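Local coordinates for protein putative polyketide synthase (Brevibacillus brevis, PDB 6HP2) that is the O-methyltransferase domain of a trans-AT polyketide synthase, binds S-adenosyl-L-homocysteine, and probably takes part in synthesis of the antibiotic bacillaene, at residues Glu82-Leu87 and Gly107-Gln112; Ala114-His119 and Tyr331-Thr336; Gly169-Phe174 and Ile284-Phe289. All blocks are in the same frame, centred on the assembly; numbering follows the deposited sequence.

Interaction 1 (Glu82-Leu87 and Gly107-Gln112); sequences EMRQVL and GTDVIQ. With SAH (S-adenosyl-L-homocysteine), chain B.
Arg84 and Asp109 mark the closest backbone approach of 82-87 and 107-112, with CA atoms 9.6 Å apart. Both segments are helical apart from Gly107, which sits at the N-cap position of helix 108-116. The gap is too wide for backbone contact, and one pair of buried side chains bridges it. Arg84 CG lies beside the backbone N (chi1 -76°), and the chain then runs extended to NE, toward the other helix. Arg84 NE donates a hydrogen bond to Asp109 OD2 at 3.2 Å, as part of a salt bridge. The bond is nearly straight, 175° at the hydrogen. It reaches OD2 on its syn lone pair and lies in the guanidinium plane. Guanidinium and carboxylate are close to coplanar, 28° apart.

Helix 108-116 follows strand 98-101 and the glycine-rich loop with Gly103 and Gly105, as in the first sequence motif of Rossmann-like methyltransferases. Asp109 thus stands on the first turn of the helix behind the cofactor loop. Its other oxygen, OD1, is hydrogen-bonded to Tyr331 OH, so both ends of the carboxylate are held. Ile170 of strand 164-170 packs against both charged side chains. Arg84 belongs to the S-adenosyl-L-homocysteine site, and its NH2 faces the ligand carboxylate at OXT. That pair is modelled too close, so its exact distance is doubtful.

Interaction 2 (Ala114-His119 and Tyr331-Thr336); sequences AELYPH and YPKQQT
Leu116 and Lys333 cross at about a right angle, with one methyl of the leucine set against the aliphatic part of the lysine. Leu116 CD2 is 3.8 Å from Lys333 CG and equally close to Lys333 CE. The bend of Lys333 at chi2 (-63°) turns the extended outer chain so that it runs past this methyl. Its NZ makes a weak hydrogen bond to Ile329 O.

The same methyl also meets Tyr331, at the rim of the ring and near its plane. Leu116 CD2 stands 4.1 Å from Tyr331 CD1. The leucine reaches both partners because its CG points away from the backbone N (chi1 -166°) at the last turn of helix 108-116. Tyr117, just after that helix, turns its edge to Tyr331. Tyr117 CE2 is 4.5 Å from Tyr331 CB, a loose contact. One face of the Tyr117 ring carries Leu116 CG, 3.8 Å above the plane and offset toward the rim, and Tyr117 is also stacked with Phe93.

A cis peptide bond joins Tyr331 to Pro332. Pro332 CB lies over the centre of the Tyr331 ring, 3.8 Å above its plane. Such aromatic-proline stacking is a familiar feature of cis Tyr-Pro pairs. Phe88 meets Tyr331 edge-to-face. The contact packs the C-terminal loop after helix 316-326 against the end of helix 108-116 in the Rossmann-like domain.

The direct contact is apolar. The Tyr331 hydroxyl goes to Asp109, and Tyr117 OH bonds to Pro330 O. This implies that van der Waals packing joins the two segments directly, while the two hydroxyl bonds join the same helix and loop just beyond them.

Interaction 3 (Gly169-Phe174 and Ile284-Phe289); sequences GIEVSF and ISYCLF. With SAH (S-adenosyl-L-homocysteine), chain B.
At the C-terminal end of strand 164-170, beside the S-adenosyl-L-homocysteine site, Glu171 reaches across to Tyr286 of strand 284-293. The two strands are not neighbours in the sheet, because strand 194-203 lies between them. Glu171 has left-handed backbone angles (phi 54°, psi 43°), which break off the strand. Its side chain is extended beyond CG and ends at the tyrosine hydroxyl. Tyr286 OH donates a hydrogen bond to Glu171 OE2 at 2.7 Å, and OE2 receives it on its anti lone pair. The oxygen lies at the ring edge and in its plane, while the carboxylate is turned 89° to the ring. OE2 also accepts from Val47 N, so two donors grip this buried oxygen. Tyr201 meets the Tyr286 ring edge-to-face.

Ile170, Glu171 and Val172 also line the ligand pocket. The amino N of S-adenosyl-L-homocysteine donates to Ile170 O at 3.1 Å. Val172 CG2 packs 3.4 Å from the ribose O4', and Glu171 O lies 3.6 Å from the ligand C5'. A loop at the end of the fourth strand, bordering the amino-acid and ribose parts of the ligand, is typical of the Rossmann-like fold of class I methyltransferases.

Overall arrangement
Interactions 1 and 2 share helix 108-116, and their centres are about 9 Å apart. The Tyr331-Asp109 bond bridges them, as does Pro332 O, bonded to Gln85 NE2. Interaction 3 joins the end of strand 164-170 to strand 284-293 of the central mixed sheet, with its centre about 14 Å from that of interaction 1. Both touch the ligand. Met83 packs on Tyr286, and Val86 on Leu288. Interactions 2 and 3 do not touch, and their centres are about 23 Å apart. Along the chain interaction 1 is complete first, and both segments of interaction 3 fall between the two of interaction 2. The C-terminal loop is thus linked through Asp109 and Arg84 to the cofactor site.

Interaction 1 (Glu82-Leu87 and Gly107-Gln112)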
loop_
_atom_site.group_PDB
_atom_site.type_symbol
_atom_site.label_atom_id
_atom_site.label_comp_id
_atom_site.label_asym_id
_atom_site.label_seq_id
_atom_site.Cartn_x
_atom_site.Cartn_y
_atom_site.Cartn_z
ATOM N N GLU A 82 -9.668 5.833 -4.638
ATOM C CA GLU A 82 -9.318 7.223 -4.351
ATOM C C GLU A 82 -7.950 7.295 -3.680
ATOM O O GLU A 82 -7.107 8.122 -4.032
ATOM C CB GLU A 82 -10.382 7.833 -3.450
ATOM C CG GLU A 82 -10.022 9.282 -2.963
ATOM C CD GLU A 82 -10.892 9.689 -1.778
ATOM O OE1 GLU A 82 -11.996 10.183 -2.058
ATOM O OE2 GLU A 82 -10.483 9.472 -0.585
ATOM N N MET A 83 -7.729 6.449 -2.681
ATOM C CA MET A 83 -6.452 6.457 -1.968
ATOM C C MET A 83 -5.282 6.170 -2.893
ATOM O O MET A 83 -4.231 6.808 -2.809
ATOM C CB MET A 83 -6.466 5.435 -0.850
ATOM C CG MET A 83 -5.162 5.406 -0.057
ATOM S SD MET A 83 -5.296 4.385 1.469
ATOM C CE MET A 83 -5.598 2.754 0.857
ATOM N N ARG A 84 -5.417 5.177 -3.746
ATOM C CA ARG A 84 -4.373 4.897 -4.738
ATOM C C ARG A 84 -4.172 6.066 -5.692
ATOM O O ARG A 84 -3.043 6.341 -6.101
ATOM C CB ARG A 84 -4.744 3.619 -5.490
ATOM C CG ARG A 84 -4.497 2.379 -4.662
ATOM C CD ARG A 84 -5.086 1.136 -5.371
ATOM N NE ARG A 84 -4.517 -0.096 -4.824
ATOM C CZ ARG A 84 -4.876 -0.628 -3.655
ATOM N NH1 ARG A 84 -5.782 -0.013 -2.863
ATOM N NH2 ARG A 84 -4.306 -1.747 -3.277
ATOM N N GLN A 85 -5.248 6.780 -6.046
ATOM C CA GLN A 85 -5.077 7.942 -6.903
ATOM C C GLN A 85 -4.202 8.985 -6.225
ATOM O O GLN A 85 -3.357 9.623 -6.871
ATOM C CB GLN A 85 -6.420 8.590 -7.281
ATOM C CG GLN A 85 -7.295 7.698 -8.205
ATOM C CD GLN A 85 -8.645 8.293 -8.443
ATOM O OE1 GLN A 85 -9.145 9.032 -7.601
ATOM N NE2 GLN A 85 -9.256 7.986 -9.585
ATOM N N VAL A 86 -4.406 9.197 -4.928
ATOM C CA VAL A 86 -3.555 10.147 -4.202
ATOM C C VAL A 86 -2.128 9.633 -4.193
ATOM O O VAL A 86 -1.190 10.388 -4.343
ATOM C CB VAL A 86 -4.078 10.409 -2.779
ATOM C CG1 VAL A 86 -3.118 11.380 -1.973
ATOM C CG2 VAL A 86 -5.492 11.098 -2.865
ATOM N N LEU A 87 -1.938 8.334 -4.053
ATOM C CA LEU A 87 -0.570 7.821 -4.003
ATOM C C LEU A 87 0.149 8.052 -5.326
ATOM O O LEU A 87 1.345 8.386 -5.345
ATOM C CB LEU A 87 -0.588 6.299 -3.692
ATOM C CG LEU A 87 0.765 5.576 -3.613
ATOM C CD1 LEU A 87 1.509 6.031 -2.379
ATOM C CD2 LEU A 87 0.503 4.047 -3.574
ATOM N N GLY A 107 -2.940 -9.053 -7.928
ATOM C CA GLY A 107 -2.387 -8.546 -9.194
ATOM C C GLY A 107 -3.107 -7.386 -9.817
ATOM O O GLY A 107 -2.771 -6.975 -10.958
ATOM N N THR A 108 -4.024 -6.777 -9.076
ATOM C CA THR A 108 -4.919 -5.783 -9.653
ATOM C C THR A 108 -4.158 -4.591 -10.231
ATOM O O THR A 108 -4.447 -4.164 -11.354
ATOM C CB THR A 108 -5.929 -5.337 -8.590
ATOM O OG1 THR A 108 -6.724 -6.488 -8.197
ATOM C CG2 THR A 108 -6.891 -4.286 -9.138
ATOM N N ASP A 109 -3.199 -4.030 -9.477
ATOM C CA ASP A 109 -2.420 -2.894 -9.995
ATOM C C ASP A 109 -1.454 -3.322 -11.098
ATOM O O ASP A 109 -1.257 -2.605 -12.089
ATOM C CB ASP A 109 -1.626 -2.182 -8.882
ATOM C CG ASP A 109 -2.528 -1.448 -7.906
ATOM O OD1 ASP A 109 -3.436 -0.703 -8.341
ATOM O OD2 ASP A 109 -2.398 -1.670 -6.688
ATOM N N VAL A 110 -0.823 -4.475 -10.939
ATOM C CA VAL A 110 -0.012 -5.016 -12.028
ATOM C C VAL A 110 -0.791 -5.055 -13.336
ATOM O O VAL A 110 -0.286 -4.656 -14.407
ATOM C CB VAL A 110 0.525 -6.404 -11.656
ATOM C CG1 VAL A 110 1.030 -7.153 -12.884
ATOM C CG2 VAL A 110 1.627 -6.281 -10.654
ATOM N N ILE A 111 -2.036 -5.489 -13.255
ATOM C CA ILE A 111 -2.893 -5.665 -14.406
ATOM C C ILE A 111 -3.423 -4.339 -14.894
ATOM O O ILE A 111 -3.415 -4.078 -16.104
ATOM C CB ILE A 111 -4.062 -6.622 -14.061
ATOM C CG1 ILE A 111 -3.560 -8.049 -14.045
ATOM C CG2 ILE A 111 -5.229 -6.424 -15.034
ATOM C CD1 ILE A 111 -4.489 -8.967 -13.253
ATOM N N GLN A 112 -3.997 -3.538 -13.988
ATOM C CA GLN A 112 -4.644 -2.298 -14.424
ATOM C C GLN A 112 -3.638 -1.290 -14.995
ATOM O O GLN A 112 -3.980 -0.533 -15.927
ATOM C CB GLN A 112 -5.429 -1.657 -13.288
ATOM C CG GLN A 112 -6.746 -2.409 -12.918
ATOM C CD GLN A 112 -7.464 -1.755 -11.723
ATOM O OE1 GLN A 112 -6.930 -0.845 -11.044
ATOM N NE2 GLN A 112 -8.642 -2.223 -11.446
HETATM N N SAH B . -0.747 -4.654 -2.596
HETATM C CA SAH B . -1.915 -5.523 -2.700
HETATM C CB SAH B . -1.918 -6.610 -1.632
HETATM C CG SAH B . -1.639 -6.145 -0.214
HETATM S SD SAH B . -1.880 -7.499 0.973
HETATM C C SAH B . -3.145 -4.654 -2.607
HETATM O O SAH B . -4.267 -5.151 -2.698
HETATM O OXT SAH B . -3.014 -3.444 -2.457
HETATM C "C5'" SAH B . -0.135 -7.857 1.285
HETATM C "C4'" SAH B . 0.550 -8.500 0.082
HETATM O "O4'" SAH B . 1.963 -8.609 0.367
HETATM C "C3'" SAH B . 0.088 -9.980 -0.124
HETATM O "O3'" SAH B . -0.068 -10.119 -1.545
HETATM C "C2'" SAH B . 1.230 -10.856 0.387
HETATM O "O2'" SAH B . 1.366 -12.091 -0.251
HETATM C "C1'" SAH B . 2.429 -9.924 0.102
HETATM N N9 SAH B . 3.649 -10.196 0.858
HETATM C C8 SAH B . 3.818 -10.233 2.213
HETATM N N7 SAH B . 5.092 -10.571 2.433
HETATM C C5 SAH B . 5.736 -10.685 1.247
HETATM C C6 SAH B . 7.037 -11.011 0.882
HETATM N N6 SAH B . 8.023 -11.237 1.748
HETATM N N1 SAH B . 7.366 -11.025 -0.442
HETATM C C2 SAH B . 6.408 -10.825 -1.418
HETATM N N3 SAH B . 5.120 -10.538 -1.044
HETATM C C4 SAH B . 4.791 -10.515 0.253
#

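Interaction 2 (Ala114-His119 and Tyr331-Thr336)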
loop_
_atom_site.group_PDB
_atom_site.type_symbol
_atom_site.label_atom_id
_atom_site.label_comp_id
_atom_site.label_asym_id
_atom_site.label_seq_id
_atom_site.Cartn_x
_atom_site.Cartn_y
_atom_site.Cartn_z
ATOM N N ALA A 114 -0.852 -2.016 -16.622
ATOM C CA ALA A 114 -0.517 -2.519 -17.949
ATOM C C ALA A 114 -1.656 -2.299 -18.934
ATOM O O ALA A 114 -1.427 -2.001 -20.121
ATOM C CB ALA A 114 -0.170 -4.003 -17.875
ATOM N N GLU A 115 -2.896 -2.449 -18.476
ATOM C CA GLU A 115 -4.021 -2.236 -19.377
ATOM C C GLU A 115 -4.137 -0.767 -19.753
ATOM O O GLU A 115 -4.348 -0.425 -20.923
ATOM C CB GLU A 115 -5.330 -2.700 -18.753
ATOM C CG GLU A 115 -5.629 -4.142 -18.837
ATOM C CD GLU A 115 -7.088 -4.427 -18.479
ATOM O OE1 GLU A 115 -7.828 -4.968 -19.326
ATOM O OE2 GLU A 115 -7.489 -4.093 -17.350
ATOM N N LEU A 116 -4.044 0.118 -18.762
ATOM C CA LEU A 116 -4.238 1.541 -19.021
ATOM C C LEU A 116 -3.071 2.159 -19.799
ATOM O O LEU A 116 -3.265 3.161 -20.506
ATOM C CB LEU A 116 -4.436 2.276 -17.698
ATOM C CG LEU A 116 -4.961 3.703 -17.701
ATOM C CD1 LEU A 116 -6.154 3.886 -18.618
ATOM C CD2 LEU A 116 -5.321 4.085 -16.264
ATOM N N TYR A 117 -1.862 1.600 -19.672
ATOM C CA TYR A 117 -0.630 2.183 -20.244
ATOM C C TYR A 117 0.042 1.061 -21.023
ATOM O O TYR A 117 0.993 0.422 -20.534
ATOM C CB TYR A 117 0.278 2.776 -19.154
ATOM C CG TYR A 117 -0.361 3.983 -18.514
ATOM C CD1 TYR A 117 -0.472 5.178 -19.213
ATOM C CD2 TYR A 117 -0.880 3.931 -17.211
ATOM C CE1 TYR A 117 -1.102 6.296 -18.644
ATOM C CE2 TYR A 117 -1.516 5.008 -16.645
ATOM C CZ TYR A 117 -1.612 6.180 -17.333
ATOM O OH TYR A 117 -2.210 7.283 -16.772
ATOM N N PRO A 118 -0.433 0.790 -22.241
ATOM C CA PRO A 118 0.059 -0.382 -22.978
ATOM C C PRO A 118 1.542 -0.379 -23.259
ATOM O O PRO A 118 2.053 -1.438 -23.624
ATOM C CB PRO A 118 -0.746 -0.338 -24.285
ATOM C CG PRO A 118 -1.977 0.344 -23.938
ATOM C CD PRO A 118 -1.614 1.385 -22.894
ATOM N N HIS A 119 2.249 0.754 -23.127
ATOM C CA HIS A 119 3.701 0.755 -23.315
ATOM C C HIS A 119 4.476 0.244 -22.103
ATOM O O HIS A 119 5.677 -0.025 -22.202
ATOM C CB HIS A 119 4.184 2.180 -23.656
ATOM C CG HIS A 119 4.137 3.121 -22.482
ATOM N ND1 HIS A 119 3.008 3.830 -22.128
ATOM C CD2 HIS A 119 5.095 3.498 -21.607
ATOM C CE1 HIS A 119 3.259 4.572 -21.060
ATOM N NE2 HIS A 119 4.521 4.389 -20.725
ATOM N N TYR A 331 -3.874 7.510 -12.455
ATOM C CA TYR A 331 -4.024 6.087 -12.132
ATOM C C TYR A 331 -4.459 5.919 -10.693
ATOM O O TYR A 331 -3.923 6.603 -9.844
ATOM C CB TYR A 331 -2.683 5.337 -12.332
ATOM C CG TYR A 331 -2.889 3.890 -11.953
ATOM C CD1 TYR A 331 -3.455 2.989 -12.831
ATOM C CD2 TYR A 331 -2.552 3.469 -10.696
ATOM C CE1 TYR A 331 -3.696 1.676 -12.430
ATOM C CE2 TYR A 331 -2.802 2.177 -10.272
ATOM C CZ TYR A 331 -3.386 1.292 -11.137
ATOM O OH TYR A 331 -3.635 0.033 -10.691
ATOM N N PRO A 332 -5.394 5.029 -10.370
ATOM C CA PRO A 332 -6.271 4.283 -11.288
ATOM C C PRO A 332 -7.402 5.173 -11.743
ATOM O O PRO A 332 -7.446 6.315 -11.332
ATOM C CB PRO A 332 -6.811 3.119 -10.438
ATOM C CG PRO A 332 -6.145 3.204 -9.093
ATOM C CD PRO A 332 -5.583 4.610 -8.960
ATOM N N LYS A 333 -8.307 4.645 -12.557
ATOM C CA LYS A 333 -9.572 5.283 -12.899
ATOM C C LYS A 333 -10.697 4.645 -12.088
ATOM O O LYS A 333 -10.643 3.462 -11.746
ATOM C CB LYS A 333 -9.867 5.144 -14.400
ATOM C CG LYS A 333 -8.710 5.543 -15.308
ATOM C CD LYS A 333 -8.337 7.021 -15.178
ATOM C CE LYS A 333 -7.127 7.376 -16.052
ATOM N NZ LYS A 333 -6.912 8.856 -16.278
ATOM N N GLN A 334 -11.724 5.427 -11.781
ATOM C CA GLN A 334 -12.887 4.887 -11.086
ATOM C C GLN A 334 -13.759 4.127 -12.077
ATOM O O GLN A 334 -13.852 4.506 -13.245
ATOM C CB GLN A 334 -13.696 6.001 -10.429
ATOM C CG GLN A 334 -12.990 6.668 -9.271
ATOM C CD GLN A 334 -13.140 5.881 -7.969
ATOM O OE1 GLN A 334 -13.646 4.735 -7.941
ATOM N NE2 GLN A 334 -12.674 6.462 -6.902
ATOM N N GLN A 335 -14.365 3.040 -11.608
ATOM C CA GLN A 335 -15.287 2.266 -12.429
ATOM C C GLN A 335 -16.582 3.045 -12.638
ATOM O O GLN A 335 -17.030 3.794 -11.767
ATOM C CB GLN A 335 -15.574 0.917 -11.765
ATOM C CG GLN A 335 -16.351 -0.053 -12.624
ATOM C CD GLN A 335 -16.450 -1.438 -12.007
ATOM O OE1 GLN A 335 -15.911 -1.690 -10.924
ATOM N NE2 GLN A 335 -17.139 -2.349 -12.696
ATOM N N THR A 336 -17.178 2.876 -13.818
ATOM C CA THR A 336 -18.394 3.593 -14.182
ATOM C C THR A 336 -19.368 2.633 -14.847
ATOM O O THR A 336 -18.960 1.641 -15.457
ATOM C CB THR A 336 -18.099 4.768 -15.127
ATOM O OG1 THR A 336 -16.905 5.437 -14.699
ATOM C CG2 THR A 336 -19.255 5.759 -15.135
#

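Interaction 3 (Gly169-Phe174 and Ile284-Phe289)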
loop_
_atom_site.group_PDB
_atom_site.type_symbol
_atom_site.label_atom_id
_atom_site.label_comp_id
_atom_site.label_asym_id
_atom_site.label_seq_id
_atom_site.Cartn_x
_atom_site.Cartn_y
_atom_site.Cartn_z
ATOM N N GLY A 169 4.739 -0.630 -3.155
ATOM C CA GLY A 169 4.403 -1.558 -2.068
ATOM C C GLY A 169 3.234 -1.072 -1.247
ATOM O O GLY A 169 3.408 -0.256 -0.316
ATOM N N ILE A 170 2.028 -1.521 -1.573
ATOM C CA ILE A 170 0.850 -1.065 -0.846
ATOM C C ILE A 170 0.525 -2.048 0.286
ATOM O O ILE A 170 0.172 -3.196 0.009
ATOM C CB ILE A 170 -0.358 -0.949 -1.790
ATOM C CG1 ILE A 170 -0.085 0.116 -2.855
ATOM C CG2 ILE A 170 -1.616 -0.610 -1.009
ATOM C CD1 ILE A 170 -1.104 0.145 -3.972
ATOM N N GLU A 171 0.657 -1.611 1.548
ATOM C CA GLU A 171 0.399 -2.442 2.734
ATOM C C GLU A 171 1.196 -3.743 2.702
ATOM O O GLU A 171 0.663 -4.805 3.016
ATOM C CB GLU A 171 -1.096 -2.743 2.924
ATOM C CG GLU A 171 -1.948 -1.536 3.275
ATOM C CD GLU A 171 -3.311 -1.933 3.807
ATOM O OE1 GLU A 171 -3.482 -3.115 4.172
ATOM O OE2 GLU A 171 -4.207 -1.069 3.866
ATOM N N VAL A 172 2.465 -3.670 2.310
ATOM C CA VAL A 172 3.267 -4.878 2.212
ATOM C C VAL A 172 4.503 -5.029 3.096
ATOM O O VAL A 172 4.810 -6.146 3.506
ATOM C CB VAL A 172 3.768 -5.054 0.763
ATOM C CG1 VAL A 172 4.783 -6.182 0.680
ATOM C CG2 VAL A 172 2.603 -5.298 -0.183
ATOM N N SER A 173 5.207 -3.949 3.427
ATOM C CA SER A 173 6.455 -4.162 4.155
ATOM C C SER A 173 6.253 -4.511 5.624
ATOM O O SER A 173 7.156 -5.147 6.206
ATOM C CB SER A 173 7.408 -2.951 4.035
ATOM O OG SER A 173 7.111 -2.032 4.977
ATOM N N PHE A 174 5.113 -4.152 6.230
ATOM C CA PHE A 174 4.903 -4.523 7.624
ATOM C C PHE A 174 4.664 -6.014 7.786
ATOM O O PHE A 174 4.721 -6.513 8.918
ATOM C CB PHE A 174 3.765 -3.720 8.301
ATOM C CG PHE A 174 2.405 -3.937 7.757
ATOM C CD1 PHE A 174 1.636 -4.967 8.210
ATOM C CD2 PHE A 174 1.867 -3.078 6.823
ATOM C CE1 PHE A 174 0.342 -5.174 7.736
ATOM C CE2 PHE A 174 0.559 -3.277 6.365
ATOM C CZ PHE A 174 -0.176 -4.337 6.812
ATOM N N ILE A 284 0.079 3.707 16.014
ATOM C CA ILE A 284 0.608 3.617 14.664
ATOM C C ILE A 284 -0.056 4.650 13.788
ATOM O O ILE A 284 -1.125 5.175 14.102
ATOM C CB ILE A 284 0.421 2.227 14.045
ATOM C CG1 ILE A 284 -1.072 1.882 14.000
ATOM C CG2 ILE A 284 1.201 1.213 14.875
ATOM C CD1 ILE A 284 -1.365 0.400 13.522
ATOM N N SER A 285 0.646 4.980 12.714
ATOM C CA SER A 285 0.154 5.859 11.672
ATOM C C SER A 285 0.164 5.103 10.352
ATOM O O SER A 285 1.171 4.469 9.988
ATOM C CB SER A 285 1.008 7.136 11.542
ATOM O OG SER A 285 0.924 7.903 12.711
ATOM N N TYR A 286 -0.924 5.226 9.579
ATOM C CA TYR A 286 -1.071 4.607 8.278
ATOM C C TYR A 286 -0.727 5.710 7.303
ATOM O O TYR A 286 -1.449 6.703 7.231
ATOM C CB TYR A 286 -2.525 4.243 8.100
ATOM C CG TYR A 286 -2.888 3.564 6.815
ATOM C CD1 TYR A 286 -3.121 4.274 5.652
ATOM C CD2 TYR A 286 -3.087 2.217 6.793
ATOM C CE1 TYR A 286 -3.507 3.623 4.497
ATOM C CE2 TYR A 286 -3.429 1.557 5.660
ATOM C CZ TYR A 286 -3.701 2.258 4.532
ATOM O OH TYR A 286 -4.039 1.556 3.401
ATOM N N CYS A 287 0.353 5.569 6.546
ATOM C CA CYS A 287 0.745 6.657 5.668
ATOM C C CYS A 287 1.095 6.306 4.224
ATOM O O CYS A 287 1.445 5.168 3.916
ATOM C CB CYS A 287 1.961 7.363 6.260
ATOM S SG CYS A 287 1.816 8.014 7.938
ATOM N N LEU A 288 0.998 7.304 3.343
ATOM C CA LEU A 288 1.366 7.131 1.951
ATOM C C LEU A 288 2.786 7.718 1.808
ATOM O O LEU A 288 3.002 8.887 2.122
ATOM C CB LEU A 288 0.417 7.864 1.003
ATOM C CG LEU A 288 -1.079 7.863 1.319
ATOM C CD1 LEU A 288 -1.823 8.690 0.281
ATOM C CD2 LEU A 288 -1.617 6.443 1.357
ATOM N N PHE A 289 3.741 6.917 1.347
ATOM C CA PHE A 289 5.127 7.346 1.168
ATOM C C PHE A 289 5.453 7.523 -0.315
ATOM O O PHE A 289 5.224 6.600 -1.100
ATOM C CB PHE A 289 6.158 6.328 1.680
ATOM C CG PHE A 289 6.062 5.978 3.134
ATOM C CD1 PHE A 289 4.962 5.336 3.636
ATOM C CD2 PHE A 289 7.138 6.167 3.946
ATOM C CE1 PHE A 289 4.928 4.944 4.966
ATOM C CE2 PHE A 289 7.098 5.815 5.301
ATOM C CZ PHE A 289 5.989 5.210 5.798
HETATM N N SAH B . -0.747 -4.654 -2.596
HETATM C CA SAH B . -1.915 -5.523 -2.700
HETATM C CB SAH B . -1.918 -6.610 -1.632
HETATM C CG SAH B . -1.639 -6.145 -0.214
HETATM S SD SAH B . -1.880 -7.499 0.973
HETATM C C SAH B . -3.145 -4.654 -2.607
HETATM O O SAH B . -4.267 -5.151 -2.698
HETATM O OXT SAH B . -3.014 -3.444 -2.457
HETATM C "C5'" SAH B . -0.135 -7.857 1.285
HETATM C "C4'" SAH B . 0.550 -8.500 0.082
HETATM O "O4'" SAH B . 1.963 -8.609 0.367
HETATM C "C3'" SAH B . 0.088 -9.980 -0.124
HETATM O "O3'" SAH B . -0.068 -10.119 -1.545
HETATM C "C2'" SAH B . 1.230 -10.856 0.387
HETATM O "O2'" SAH B . 1.366 -12.091 -0.251
HETATM C "C1'" SAH B . 2.429 -9.924 0.102
HETATM N N9 SAH B . 3.649 -10.196 0.858
HETATM C C8 SAH B . 3.818 -10.233 2.213
HETATM N N7 SAH B . 5.092 -10.571 2.433
HETATM C C5 SAH B . 5.736 -10.685 1.247
HETATM C C6 SAH B . 7.037 -11.011 0.882
HETATM N N6 SAH B . 8.023 -11.237 1.748
HETATM N N1 SAH B . 7.366 -11.025 -0.442
HETATM C C2 SAH B . 6.408 -10.825 -1.418
HETATM N N3 SAH B . 5.120 -10.538 -1.044
HETATM C C4 SAH B . 4.791 -10.515 0.253
#